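Long-range contacts in lipoprotein (Mycoplasma mycoides subsp. capri, PDB 7ADK), which probably cleaves proteins as a lipoprotein peptidase related to the chymotrypsin-like proteases: residues 288-293 against 460-465; 488-493 against 559-564; 495-500 against 553-558. One frame throughout, in Å; residues are numbered along the deposited sequence.

Contact 1 (288-293 against 460-465); sequences PNEEYK and VSFSLT
Thr465 lies beside Asn289 with its hydroxyl held twice: OG1 bonds to Asn480 ND2 and to the carbonyl oxygen of Thr487. Asn289 ND2 reaches OD1 of the same Asn480, so one amide ties together both members of the pair. With OG1 turned opposite the backbone N of Thr465 (chi1 -176°), the methyl CG2 is left to pack against Asn289, 3.6 Å from its ND2. Threonine suits the place because it offers a polar and an apolar branch at once. Beneath these side chains the two antiparallel strands are laced by paired backbone bonds, Asn289 N to Thr465 O at 2.8 Å and Thr465 N to Asn289 O at 2.9 Å. The ladder continues through Glu291 and Ser463, where one of the two bonds is weak, to Lys293, whose N gives to Ser461 O at 3.0 Å and whose O accepts from Val460 N at 2.8 Å.

On the buried face the rings of Tyr292 and Phe462 lie side by side, near parallel (14°) but slid apart, with centroids 5.6 Å from each other. Leu464 CD2 packs against Pro288 CB at 3.4 Å. On the other face, Glu291 bends so that OE1 lies 3.8 Å from Ser463 CB, while OE2 forms a salt bridge to Lys488 on the strand beyond. The first face is thus mostly apolar, with the Glu290 carboxylate buried by the rings and met by the Tyr292 hydroxyl in a weak bond; the second is held by polar bonds reaching past the strand pair, and Lys488 probably balances the Glu291 charge.

Contact 2 (488-493 against 559-564); sequences KFTFSP and SVWSAS
Trp561 pairs with Lys488 and crosses Thr490 at a slant, on one face of an antiparallel beta ladder, part of a sheet that probably corresponds to one of the barrels of a PA-clan peptidase. Its CB lies 4.2 Å from Lys488 CB, the two residues forming a hydrogen-bonded pair in which each backbone N gives to the other's carbonyl oxygen. Because CG sits beside the backbone N of Trp561 (chi1 -56°), the NE1 edge of the indole is turned back toward Ser559 of its own strand. On the way, CD1 passes 4.1 Å from Thr490 OG1. Next along the pyrrole edge, NE1 donates to Ser559 OG at 3.0 Å, with the oxygen lying in the indole plane. A tryptophan suits this partly exposed face, since the edge turned to Thr490 and Ser559 carries its single polar side-chain atom, which finds an acceptor two residues away.

Ser559 can accept there because its OG lies between its backbone N and carbonyl carbon (chi1 54°), which also sets OG 3.7 Å from Thr490 CB. The hydroxyl of Thr490 has its main partner elsewhere, Ser463 OG of the neighbouring strand, so this threonine links three strands through backbone and side chain. Its backbone N gives an almost straight bond (174°) to Ser559 O, and Ser559 N returns one to Thr490 O.

On the opposite face Phe489 and Val560, both buried, form the non-hydrogen-bonded pair between these two rungs. A branched valine fits beside the flat phenylalanine: both methyls lie by the CD2-CE2 bond, on one side of the ring plane, CG2 3.8 Å from Phe489 CD2 and CG1 3.6 Å from Phe489 CE2.

Contact 3 (495-500 against 553-558); sequences NGNKLE and KGKYSY
Tyr556 reaches across to the backbone of 495-500, bringing the edge of its ring to Lys498 O, which lies in the ring plane. Its hydroxyl OH bonds to Lys498 O at 2.7 Å, coming from above the carbonyl plane, 37° out of it. Leu499 meets the same ring at a slant, with CD1 3.6 Å from Tyr556 CE2. Tyrosine is apt here: it offers a buried ring for the leucine, and a hydroxyl at the far end of the side chain, which reaches the loop backbone.

Farther along, Asn497 and Lys555 cross obliquely. The amide lies against the aliphatic base of the lysine, OD1 3.7 Å from Lys555 CG, while ND2 is held by the carbonyl oxygen of Ile494. Asn495 reaches over in turn, its ND2 giving a bond of 3.0 Å to Gly554 O that stays close to the amide plane. The backbone of Asn495 is left-handed (phi 53°), a conformation that asparagine tolerates better than most residues.

Both hydrogen bonds across the contact therefore join a side chain to a backbone carbonyl. Together with the apolar packing of Leu499 they fasten the loop to the start of strand 556-562 and the turn just before it, without strand pairing between these residues.

Overall arrangement
Contacts 1 and 2 are neighbouring ladders of one antiparallel sheet, and contact 3 lies at its margin; the three centres lie about 18, 25 and 31 Å from the centre of the chain. Contacts 1 and 2, with centres about 9 Å apart, meet where strands 461-467 and 486-493 run side by side; Phe491 N lies 2.8 Å from Phe462 O, a probable hydrogen bond. In contact 3 the loop that follows strand 486-493 packs on the start of strand 556-562, the strand contact 2 also uses. The centres of these two are about 15 Å apart, and Ser492 OG and Ser557 OG, 2.8 Å apart, probably share a hydrogen bond. Contact 3 also touches contact 1, since Leu499 CD2 packs 3.5 Å from Ser461 CA.

Contact 1 (288-293 against 460-465)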
ATOM      1  N   PRO B 288      20.988  -2.039   0.449  1.00 55.93           N
ATOM      2  CA  PRO B 288      20.338  -3.228   0.017  1.00 55.93           C
ATOM      3  C   PRO B 288      19.353  -3.791   1.035  1.00 55.93           C
ATOM      4  O   PRO B 288      19.692  -4.147   2.168  1.00 55.93           O
ATOM      5  CB  PRO B 288      21.465  -4.197  -0.286  1.00 55.93           C
ATOM      6  CG  PRO B 288      22.651  -3.735   0.545  1.00 55.93           C
ATOM      7  CD  PRO B 288      22.161  -2.443   1.198  1.00 55.93           C
ATOM      8  N   ASN B 289      18.118  -3.891   0.585  1.00 54.99           N
ATOM      9  CA  ASN B 289      17.202  -4.900   1.048  1.00 54.99           C
ATOM     10  C   ASN B 289      17.801  -6.175   0.440  1.00 54.99           C
ATOM     11  O   ASN B 289      17.979  -6.242  -0.774  1.00 54.99           O
ATOM     12  CB  ASN B 289      15.843  -4.570   0.437  1.00 54.99           C
ATOM     13  CG  ASN B 289      14.761  -5.588   0.699  1.00 54.99           C
ATOM     14  OD1 ASN B 289      14.891  -6.503   1.486  1.00 54.99           O
ATOM     15  ND2 ASN B 289      13.638  -5.440   0.051  1.00 54.99           N
ATOM     16  N   GLU B 290      18.223  -7.133   1.251  1.00 56.92           N
ATOM     17  CA  GLU B 290      18.929  -8.319   0.751  1.00 56.92           C
ATOM     18  C   GLU B 290      18.171  -9.609   1.026  1.00 56.92           C
ATOM     19  O   GLU B 290      17.462  -9.729   2.029  1.00 56.92           O
ATOM     20  CB  GLU B 290      20.382  -8.355   1.254  1.00 56.92           C
ATOM     21  CG  GLU B 290      20.477  -8.377   2.789  1.00 56.92           C
ATOM     22  CD  GLU B 290      21.702  -9.114   3.343  1.00 56.92           C
ATOM     23  OE1 GLU B 290      22.590  -9.530   2.556  1.00 56.92           O
ATOM     24  OE2 GLU B 290      21.757  -9.302   4.582  1.00 56.92           O
ATOM     25  N   GLU B 291      18.352 -10.576   0.127  1.00 57.32           N
ATOM     26  CA  GLU B 291      17.748 -11.903   0.148  1.00 57.32           C
ATOM     27  C   GLU B 291      18.825 -12.975  -0.052  1.00 57.32           C
ATOM     28  O   GLU B 291      19.663 -12.857  -0.944  1.00 57.32           O
ATOM     29  CB  GLU B 291      16.673 -12.045  -0.946  1.00 57.32           C
ATOM     30  CG  GLU B 291      15.488 -11.057  -0.897  1.00 57.32           C
ATOM     31  CD  GLU B 291      15.515  -9.975  -2.004  1.00 57.32           C
ATOM     32  OE1 GLU B 291      16.503  -9.222  -2.114  1.00 57.32           O
ATOM     33  OE2 GLU B 291      14.526  -9.861  -2.769  1.00 57.32           O
ATOM     34  N   TYR B 292      18.768 -14.053   0.729  1.00 62.96           N
ATOM     35  CA  TYR B 292      19.521 -15.285   0.507  1.00 62.96           C
ATOM     36  C   TYR B 292      18.552 -16.455   0.326  1.00 62.96           C
ATOM     37  O   TYR B 292      17.776 -16.729   1.236  1.00 62.96           O
ATOM     38  CB  TYR B 292      20.437 -15.568   1.700  1.00 62.96           C
ATOM     39  CG  TYR B 292      21.476 -14.511   1.977  1.00 62.96           C
ATOM     40  CD1 TYR B 292      22.497 -14.313   1.045  1.00 62.96           C
ATOM     41  CD2 TYR B 292      21.409 -13.716   3.140  1.00 62.96           C
ATOM     42  CE1 TYR B 292      23.491 -13.357   1.261  1.00 62.96           C
ATOM     43  CE2 TYR B 292      22.387 -12.716   3.334  1.00 62.96           C
ATOM     44  CZ  TYR B 292      23.422 -12.536   2.400  1.00 62.96           C
ATOM     45  OH  TYR B 292      24.309 -11.528   2.536  1.00 62.96           O
ATOM     46  N   LYS B 293      18.584 -17.142  -0.816  1.00 67.61           N
ATOM     47  CA  LYS B 293      17.632 -18.211  -1.128  1.00 67.61           C
ATOM     48  C   LYS B 293      18.306 -19.579  -1.034  1.00 67.61           C
ATOM     49  O   LYS B 293      19.360 -19.797  -1.626  1.00 67.61           O
ATOM     50  CB  LYS B 293      16.984 -17.912  -2.490  1.00 67.61           C
ATOM     51  CG  LYS B 293      15.495 -18.280  -2.485  1.00 67.61           C
ATOM     52  CD  LYS B 293      14.809 -17.988  -3.830  1.00 67.61           C
ATOM     53  CE  LYS B 293      13.278 -18.113  -3.711  1.00 67.61           C
ATOM     54  NZ  LYS B 293      12.618 -18.273  -5.035  1.00 67.61           N
ATOM     55  N   VAL B 460      21.178 -20.980  -3.451  1.00 70.69           N
ATOM     56  CA  VAL B 460      20.920 -20.949  -4.900  1.00 70.69           C
ATOM     57  C   VAL B 460      20.980 -19.550  -5.504  1.00 70.69           C
ATOM     58  O   VAL B 460      21.311 -19.420  -6.676  1.00 70.69           O
ATOM     59  CB  VAL B 460      19.600 -21.644  -5.272  1.00 70.69           C
ATOM     60  CG1 VAL B 460      19.681 -23.127  -4.951  1.00 70.69           C
ATOM     61  CG2 VAL B 460      18.355 -21.055  -4.636  1.00 70.69           C
ATOM     62  N   SER B 461      20.689 -18.504  -4.733  1.00 63.85           N
ATOM     63  CA  SER B 461      20.826 -17.111  -5.179  1.00 63.85           C
ATOM     64  C   SER B 461      20.954 -16.108  -4.030  1.00 63.85           C
ATOM     65  O   SER B 461      20.543 -16.366  -2.906  1.00 63.85           O
ATOM     66  CB  SER B 461      19.694 -16.697  -6.128  1.00 63.85           C
ATOM     67  OG  SER B 461      18.459 -16.738  -5.441  1.00 63.85           O
ATOM     68  N   PHE B 462      21.562 -14.968  -4.338  1.00 60.11           N
ATOM     69  CA  PHE B 462      21.821 -13.814  -3.475  1.00 60.11           C
ATOM     70  C   PHE B 462      21.362 -12.577  -4.222  1.00 60.11           C
ATOM     71  O   PHE B 462      21.599 -12.471  -5.417  1.00 60.11           O
ATOM     72  CB  PHE B 462      23.322 -13.792  -3.143  1.00 60.11           C
ATOM     73  CG  PHE B 462      23.920 -12.439  -2.807  1.00 60.11           C
ATOM     74  CD1 PHE B 462      23.448 -11.731  -1.699  1.00 60.11           C
ATOM     75  CD2 PHE B 462      24.942 -11.895  -3.625  1.00 60.11           C
ATOM     76  CE1 PHE B 462      24.002 -10.479  -1.393  1.00 60.11           C
ATOM     77  CE2 PHE B 462      25.529 -10.657  -3.289  1.00 60.11           C
ATOM     78  CZ  PHE B 462      25.057  -9.958  -2.171  1.00 60.11           C
ATOM     79  N   SER B 463      20.717 -11.626  -3.564  1.00 58.32           N
ATOM     80  CA  SER B 463      20.277 -10.403  -4.242  1.00 58.32           C
ATOM     81  C   SER B 463      20.398  -9.140  -3.380  1.00 58.32           C
ATOM     82  O   SER B 463      20.371  -9.222  -2.161  1.00 58.32           O
ATOM     83  CB  SER B 463      18.850 -10.596  -4.758  1.00 58.32           C
ATOM     84  OG  SER B 463      18.506  -9.599  -5.684  1.00 58.32           O
ATOM     85  N   LEU B 464      20.524  -7.986  -4.038  1.00 55.49           N
ATOM     86  CA  LEU B 464      20.625  -6.643  -3.453  1.00 55.49           C
ATOM     87  C   LEU B 464      19.569  -5.760  -4.121  1.00 55.49           C
ATOM     88  O   LEU B 464      19.735  -5.428  -5.290  1.00 55.49           O
ATOM     89  CB  LEU B 464      22.040  -6.119  -3.752  1.00 55.49           C
ATOM     90  CG  LEU B 464      23.200  -6.911  -3.147  1.00 55.49           C
ATOM     91  CD1 LEU B 464      24.500  -6.495  -3.810  1.00 55.49           C
ATOM     92  CD2 LEU B 464      23.351  -6.681  -1.651  1.00 55.49           C
ATOM     93  N   THR B 465      18.505  -5.334  -3.438  1.00 57.68           N
ATOM     94  CA  THR B 465      17.603  -4.291  -3.970  1.00 57.68           C
ATOM     95  C   THR B 465      17.700  -2.990  -3.201  1.00 57.68           C
ATOM     96  O   THR B 465      17.565  -2.954  -1.984  1.00 57.68           O
ATOM     97  CB  THR B 465      16.159  -4.748  -4.243  1.00 57.68           C
ATOM     98  OG1 THR B 465      15.415  -3.706  -4.840  1.00 57.68           O
ATOM     99  CG2 THR B 465      15.310  -5.195  -3.076  1.00 57.68           C
TER

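Contact 2 (488-493 against 559-564)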
ATOM      1  N   LYS B 488      17.312  -3.814  -8.504  1.00 59.16           N
ATOM      2  CA  LYS B 488      17.628  -5.089  -7.865  1.00 59.16           C
ATOM      3  C   LYS B 488      18.663  -5.827  -8.697  1.00 59.16           C
ATOM      4  O   LYS B 488      18.532  -5.893  -9.911  1.00 59.16           O
ATOM      5  CB  LYS B 488      16.313  -5.855  -7.672  1.00 59.16           C
ATOM      6  CG  LYS B 488      16.476  -7.265  -7.106  1.00 59.16           C
ATOM      7  CD  LYS B 488      15.118  -7.818  -6.653  1.00 59.16           C
ATOM      8  CE  LYS B 488      15.216  -9.312  -6.342  1.00 59.16           C
ATOM      9  NZ  LYS B 488      14.047  -9.812  -5.576  1.00 59.16           N
ATOM     10  N   PHE B 489      19.667  -6.388  -8.044  1.00 59.79           N
ATOM     11  CA  PHE B 489      20.746  -7.145  -8.665  1.00 59.79           C
ATOM     12  C   PHE B 489      20.762  -8.536  -8.051  1.00 59.79           C
ATOM     13  O   PHE B 489      21.034  -8.663  -6.865  1.00 59.79           O
ATOM     14  CB  PHE B 489      22.082  -6.413  -8.455  1.00 59.79           C
ATOM     15  CG  PHE B 489      22.066  -4.986  -8.948  1.00 59.79           C
ATOM     16  CD1 PHE B 489      21.588  -3.962  -8.117  1.00 59.79           C
ATOM     17  CD2 PHE B 489      22.456  -4.691 -10.258  1.00 59.79           C
ATOM     18  CE1 PHE B 489      21.451  -2.661  -8.605  1.00 59.79           C
ATOM     19  CE2 PHE B 489      22.339  -3.384 -10.740  1.00 59.79           C
ATOM     20  CZ  PHE B 489      21.820  -2.372  -9.922  1.00 59.79           C
ATOM     21  N   THR B 490      20.470  -9.573  -8.825  1.00 58.78           N
ATOM     22  CA  THR B 490      20.419 -10.964  -8.347  1.00 58.78           C
ATOM     23  C   THR B 490      21.554 -11.761  -8.953  1.00 58.78           C
ATOM     24  O   THR B 490      21.739 -11.746 -10.157  1.00 58.78           O
ATOM     25  CB  THR B 490      19.071 -11.625  -8.641  1.00 58.78           C
ATOM     26  OG1 THR B 490      18.034 -10.871  -8.064  1.00 58.78           O
ATOM     27  CG2 THR B 490      18.936 -13.029  -8.067  1.00 58.78           C
ATOM     28  N   PHE B 491      22.285 -12.499  -8.132  1.00 62.51           N
ATOM     29  CA  PHE B 491      23.436 -13.302  -8.514  1.00 62.51           C
ATOM     30  C   PHE B 491      23.171 -14.776  -8.244  1.00 62.51           C
ATOM     31  O   PHE B 491      22.614 -15.143  -7.210  1.00 62.51           O
ATOM     32  CB  PHE B 491      24.687 -12.819  -7.789  1.00 62.51           C
ATOM     33  CG  PHE B 491      24.959 -11.340  -7.925  1.00 62.51           C
ATOM     34  CD1 PHE B 491      24.337 -10.428  -7.052  1.00 62.51           C
ATOM     35  CD2 PHE B 491      25.818 -10.866  -8.929  1.00 62.51           C
ATOM     36  CE1 PHE B 491      24.581  -9.054  -7.177  1.00 62.51           C
ATOM     37  CE2 PHE B 491      26.092  -9.494  -9.021  1.00 62.51           C
ATOM     38  CZ  PHE B 491      25.476  -8.589  -8.148  1.00 62.51           C
ATOM     39  N   SER B 492      23.578 -15.620  -9.184  1.00 66.45           N
ATOM     40  CA  SER B 492      23.332 -17.058  -9.191  1.00 66.45           C
ATOM     41  C   SER B 492      24.577 -17.816  -9.650  1.00 66.45           C
ATOM     42  O   SER B 492      25.324 -17.301 -10.477  1.00 66.45           O
ATOM     43  CB  SER B 492      22.151 -17.369 -10.103  1.00 66.45           C
ATOM     44  OG  SER B 492      22.356 -16.864 -11.403  1.00 66.45           O
ATOM     45  N   PRO B 493      24.846 -19.014  -9.120  1.00 70.75           N
ATOM     46  CA  PRO B 493      26.044 -19.788  -9.436  1.00 70.75           C
ATOM     47  C   PRO B 493      25.974 -20.509 -10.791  1.00 70.75           C
ATOM     48  O   PRO B 493      24.905 -20.904 -11.253  1.00 70.75           O
ATOM     49  CB  PRO B 493      26.146 -20.798  -8.300  1.00 70.75           C
ATOM     50  CG  PRO B 493      24.703 -21.061  -7.906  1.00 70.75           C
ATOM     51  CD  PRO B 493      24.037 -19.714  -8.136  1.00 70.75           C
ATOM     52  N   SER B 559      21.591 -10.915 -12.934  1.00 61.54           N
ATOM     53  CA  SER B 559      20.413 -10.328 -13.550  1.00 61.54           C
ATOM     54  C   SER B 559      19.997  -9.059 -12.820  1.00 61.54           C
ATOM     55  O   SER B 559      20.080  -8.991 -11.599  1.00 61.54           O
ATOM     56  CB  SER B 559      19.275 -11.354 -13.625  1.00 61.54           C
ATOM     57  OG  SER B 559      18.989 -11.912 -12.357  1.00 61.54           O
ATOM     58  N   VAL B 560      19.627  -8.023 -13.566  1.00 60.29           N
ATOM     59  CA  VAL B 560      19.220  -6.710 -13.065  1.00 60.29           C
ATOM     60  C   VAL B 560      17.733  -6.551 -13.293  1.00 60.29           C
ATOM     61  O   VAL B 560      17.250  -6.744 -14.401  1.00 60.29           O
ATOM     62  CB  VAL B 560      19.981  -5.548 -13.721  1.00 60.29           C
ATOM     63  CG1 VAL B 560      19.713  -4.241 -12.996  1.00 60.29           C
ATOM     64  CG2 VAL B 560      21.485  -5.798 -13.739  1.00 60.29           C
ATOM     65  N   TRP B 561      16.987  -6.183 -12.260  1.00 57.70           N
ATOM     66  CA  TRP B 561      15.531  -6.077 -12.260  1.00 57.70           C
ATOM     67  C   TRP B 561      15.088  -4.684 -11.813  1.00 57.70           C
ATOM     68  O   TRP B 561      15.801  -4.005 -11.074  1.00 57.70           O
ATOM     69  CB  TRP B 561      14.914  -7.164 -11.381  1.00 57.70           C
ATOM     70  CG  TRP B 561      15.248  -8.590 -11.680  1.00 57.70           C
ATOM     71  CD1 TRP B 561      16.430  -9.187 -11.425  1.00 57.70           C
ATOM     72  CD2 TRP B 561      14.415  -9.621 -12.295  1.00 57.70           C
ATOM     73  NE1 TRP B 561      16.420 -10.473 -11.916  1.00 57.70           N
ATOM     74  CE2 TRP B 561      15.199 -10.799 -12.453  1.00 57.70           C
ATOM     75  CE3 TRP B 561      13.075  -9.689 -12.734  1.00 57.70           C
ATOM     76  CZ2 TRP B 561      14.694 -11.969 -13.033  1.00 57.70           C
ATOM     77  CZ3 TRP B 561      12.554 -10.864 -13.300  1.00 57.70           C
ATOM     78  CH2 TRP B 561      13.359 -11.999 -13.454  1.00 57.70           C
ATOM     79  N   SER B 562      13.917  -4.229 -12.244  1.00 59.40           N
ATOM     80  CA  SER B 562      13.318  -2.976 -11.769  1.00 59.40           C
ATOM     81  C   SER B 562      11.809  -2.963 -11.987  1.00 59.40           C
ATOM     82  O   SER B 562      11.358  -3.283 -13.083  1.00 59.40           O
ATOM     83  CB  SER B 562      13.951  -1.785 -12.469  1.00 59.40           C
ATOM     84  OG  SER B 562      13.466  -0.589 -11.912  1.00 59.40           O
ATOM     85  N   ALA B 563      11.019  -2.634 -10.958  1.00 62.72           N
ATOM     86  CA  ALA B 563       9.556  -2.733 -10.969  1.00 62.72           C
ATOM     87  C   ALA B 563       9.018  -4.110 -11.411  1.00 62.72           C
ATOM     88  O   ALA B 563       7.969  -4.205 -12.044  1.00 62.72           O
ATOM     89  CB  ALA B 563       8.970  -1.551 -11.734  1.00 62.72           C
ATOM     90  N   SER B 564       9.746  -5.190 -11.104  1.00 63.63           N
ATOM     91  CA  SER B 564       9.457  -6.561 -11.545  1.00 63.63           C
ATOM     92  C   SER B 564       9.544  -6.796 -13.067  1.00 63.63           C
ATOM     93  O   SER B 564       8.976  -7.751 -13.585  1.00 63.63           O
ATOM     94  CB  SER B 564       8.170  -7.091 -10.903  1.00 63.63           C
ATOM     95  OG  SER B 564       8.042  -8.483 -11.082  1.00 63.63           O
TER

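Contact 3 (495-500 against 553-558)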
ATOM      1  N   ASN B 495      28.496 -23.483 -13.374  1.00 82.43           N
ATOM      2  CA  ASN B 495      29.562 -24.494 -13.430  1.00 82.43           C
ATOM      3  C   ASN B 495      29.963 -25.114 -12.071  1.00 82.43           C
ATOM      4  O   ASN B 495      31.122 -25.474 -11.858  1.00 82.43           O
ATOM      5  CB  ASN B 495      30.755 -23.945 -14.230  1.00 82.43           C
ATOM      6  CG  ASN B 495      30.396 -23.543 -15.638  1.00 82.43           C
ATOM      7  OD1 ASN B 495      29.673 -24.233 -16.340  1.00 82.43           O
ATOM      8  ND2 ASN B 495      30.880 -22.425 -16.117  1.00 82.43           N
ATOM      9  N   GLY B 496      29.036 -25.217 -11.118  1.00 84.57           N
ATOM     10  CA  GLY B 496      29.312 -25.743  -9.779  1.00 84.57           C
ATOM     11  C   GLY B 496      30.170 -24.852  -8.873  1.00 84.57           C
ATOM     12  O   GLY B 496      30.691 -25.335  -7.868  1.00 84.57           O
ATOM     13  N   ASN B 497      30.340 -23.563  -9.182  1.00 81.14           N
ATOM     14  CA  ASN B 497      30.901 -22.581  -8.242  1.00 81.14           C
ATOM     15  C   ASN B 497      29.924 -22.318  -7.088  1.00 81.14           C
ATOM     16  O   ASN B 497      28.723 -22.265  -7.312  1.00 81.14           O
ATOM     17  CB  ASN B 497      31.247 -21.281  -8.980  1.00 81.14           C
ATOM     18  CG  ASN B 497      32.414 -21.464  -9.924  1.00 81.14           C
ATOM     19  OD1 ASN B 497      33.567 -21.293  -9.559  1.00 81.14           O
ATOM     20  ND2 ASN B 497      32.171 -21.825 -11.157  1.00 81.14           N
ATOM     21  N   LYS B 498      30.397 -22.144  -5.853  1.00 81.91           N
ATOM     22  CA  LYS B 498      29.538 -21.942  -4.675  1.00 81.91           C
ATOM     23  C   LYS B 498      29.356 -20.450  -4.389  1.00 81.91           C
ATOM     24  O   LYS B 498      30.267 -19.654  -4.585  1.00 81.91           O
ATOM     25  CB  LYS B 498      30.108 -22.710  -3.472  1.00 81.91           C
ATOM     26  CG  LYS B 498      30.280 -24.230  -3.667  1.00 81.91           C
ATOM     27  CD  LYS B 498      28.993 -25.024  -3.916  1.00 81.91           C
ATOM     28  CE  LYS B 498      28.055 -24.992  -2.709  1.00 81.91           C
ATOM     29  NZ  LYS B 498      26.801 -25.725  -2.935  1.00 81.91           N
ATOM     30  N   LEU B 499      28.186 -20.047  -3.909  1.00 75.88           N
ATOM     31  CA  LEU B 499      27.886 -18.633  -3.665  1.00 75.88           C
ATOM     32  C   LEU B 499      28.649 -18.061  -2.451  1.00 75.88           C
ATOM     33  O   LEU B 499      29.038 -16.893  -2.465  1.00 75.88           O
ATOM     34  CB  LEU B 499      26.352 -18.483  -3.621  1.00 75.88           C
ATOM     35  CG  LEU B 499      25.754 -17.158  -4.121  1.00 75.88           C
ATOM     36  CD1 LEU B 499      26.340 -16.630  -5.429  1.00 75.88           C
ATOM     37  CD2 LEU B 499      24.279 -17.381  -4.419  1.00 75.88           C
ATOM     38  N   GLU B 500      29.012 -18.908  -1.477  1.00 76.62           N
ATOM     39  CA  GLU B 500      29.984 -18.572  -0.425  1.00 76.62           C
ATOM     40  C   GLU B 500      31.429 -18.334  -0.895  1.00 76.62           C
ATOM     41  O   GLU B 500      32.211 -17.735  -0.162  1.00 76.62           O
ATOM     42  CB  GLU B 500      30.020 -19.597   0.723  1.00 76.62           C
ATOM     43  CG  GLU B 500      28.901 -19.428   1.758  1.00 76.62           C
ATOM     44  CD  GLU B 500      29.262 -20.097   3.097  1.00 76.62           C
ATOM     45  OE1 GLU B 500      29.908 -21.149   3.111  1.00 76.62           O
ATOM     46  OE2 GLU B 500      29.019 -19.524   4.169  1.00 76.62           O
ATOM     47  N   LYS B 553      31.546 -13.802 -15.510  1.00 79.14           N
ATOM     48  CA  LYS B 553      30.541 -14.561 -16.275  1.00 79.14           C
ATOM     49  C   LYS B 553      30.847 -16.055 -16.438  1.00 79.14           C
ATOM     50  O   LYS B 553      29.944 -16.830 -16.745  1.00 79.14           O
ATOM     51  CB  LYS B 553      30.329 -13.885 -17.638  1.00 79.14           C
ATOM     52  CG  LYS B 553      29.658 -12.513 -17.519  1.00 79.14           C
ATOM     53  CD  LYS B 553      29.431 -11.845 -18.865  1.00 79.14           C
ATOM     54  CE  LYS B 553      28.818 -10.460 -18.747  1.00 79.14           C
ATOM     55  NZ  LYS B 553      28.611  -9.798 -19.994  1.00 79.14           N
ATOM     56  N   GLY B 554      32.086 -16.486 -16.199  1.00 78.70           N
ATOM     57  CA  GLY B 554      32.478 -17.898 -16.225  1.00 78.70           C
ATOM     58  C   GLY B 554      32.057 -18.696 -14.987  1.00 78.70           C
ATOM     59  O   GLY B 554      32.117 -19.928 -15.002  1.00 78.70           O
ATOM     60  N   LYS B 555      31.645 -18.010 -13.915  1.00 76.33           N
ATOM     61  CA  LYS B 555      31.414 -18.582 -12.577  1.00 76.33           C
ATOM     62  C   LYS B 555      30.058 -18.216 -11.994  1.00 76.33           C
ATOM     63  O   LYS B 555      29.486 -19.015 -11.258  1.00 76.33           O
ATOM     64  CB  LYS B 555      32.549 -18.147 -11.637  1.00 76.33           C
ATOM     65  CG  LYS B 555      33.919 -18.637 -12.122  1.00 76.33           C
ATOM     66  CD  LYS B 555      35.062 -18.143 -11.241  1.00 76.33           C
ATOM     67  CE  LYS B 555      36.391 -18.498 -11.903  1.00 76.33           C
ATOM     68  NZ  LYS B 555      37.467 -17.609 -11.496  1.00 76.33           N
ATOM     69  N   TYR B 556      29.515 -17.054 -12.346  1.00 72.95           N
ATOM     70  CA  TYR B 556      28.197 -16.593 -11.912  1.00 72.95           C
ATOM     71  C   TYR B 556      27.455 -15.866 -13.033  1.00 72.95           C
ATOM     72  O   TYR B 556      28.070 -15.188 -13.851  1.00 72.95           O
ATOM     73  CB  TYR B 556      28.332 -15.657 -10.695  1.00 72.95           C
ATOM     74  CG  TYR B 556      29.108 -16.209  -9.517  1.00 72.95           C
ATOM     75  CD1 TYR B 556      30.507 -16.093  -9.491  1.00 72.95           C
ATOM     76  CD2 TYR B 556      28.450 -16.896  -8.482  1.00 72.95           C
ATOM     77  CE1 TYR B 556      31.248 -16.711  -8.475  1.00 72.95           C
ATOM     78  CE2 TYR B 556      29.192 -17.516  -7.462  1.00 72.95           C
ATOM     79  CZ  TYR B 556      30.597 -17.426  -7.458  1.00 72.95           C
ATOM     80  OH  TYR B 556      31.345 -18.004  -6.486  1.00 72.95           O
ATOM     81  N   SER B 557      26.127 -15.937 -13.025  1.00 69.63           N
ATOM     82  CA  SER B 557      25.234 -15.117 -13.851  1.00 69.63           C
ATOM     83  C   SER B 557      24.497 -14.094 -12.988  1.00 69.63           C
ATOM     84  O   SER B 557      23.791 -14.473 -12.049  1.00 69.63           O
ATOM     85  CB  SER B 557      24.239 -15.983 -14.630  1.00 69.63           C
ATOM     86  OG  SER B 557      23.740 -17.069 -13.877  1.00 69.63           O
ATOM     87  N   TYR B 558      24.639 -12.816 -13.341  1.00 65.69           N
ATOM     88  CA  TYR B 558      23.876 -11.719 -12.751  1.00 65.69           C
ATOM     89  C   TYR B 558      22.645 -11.381 -13.594  1.00 65.69           C
ATOM     90  O   TYR B 558      22.649 -11.508 -14.817  1.00 65.69           O
ATOM     91  CB  TYR B 558      24.750 -10.483 -12.488  1.00 65.69           C
ATOM     92  CG  TYR B 558      25.119  -9.648 -13.694  1.00 65.69           C
ATOM     93  CD1 TYR B 558      26.322  -9.887 -14.380  1.00 65.69           C
ATOM     94  CD2 TYR B 558      24.269  -8.615 -14.127  1.00 65.69           C
ATOM     95  CE1 TYR B 558      26.665  -9.116 -15.502  1.00 65.69           C
ATOM     96  CE2 TYR B 558      24.599  -7.850 -15.258  1.00 65.69           C
ATOM     97  CZ  TYR B 558      25.798  -8.102 -15.951  1.00 65.69           C
ATOM     98  OH  TYR B 558      26.139  -7.375 -17.041  1.00 65.69           O
TER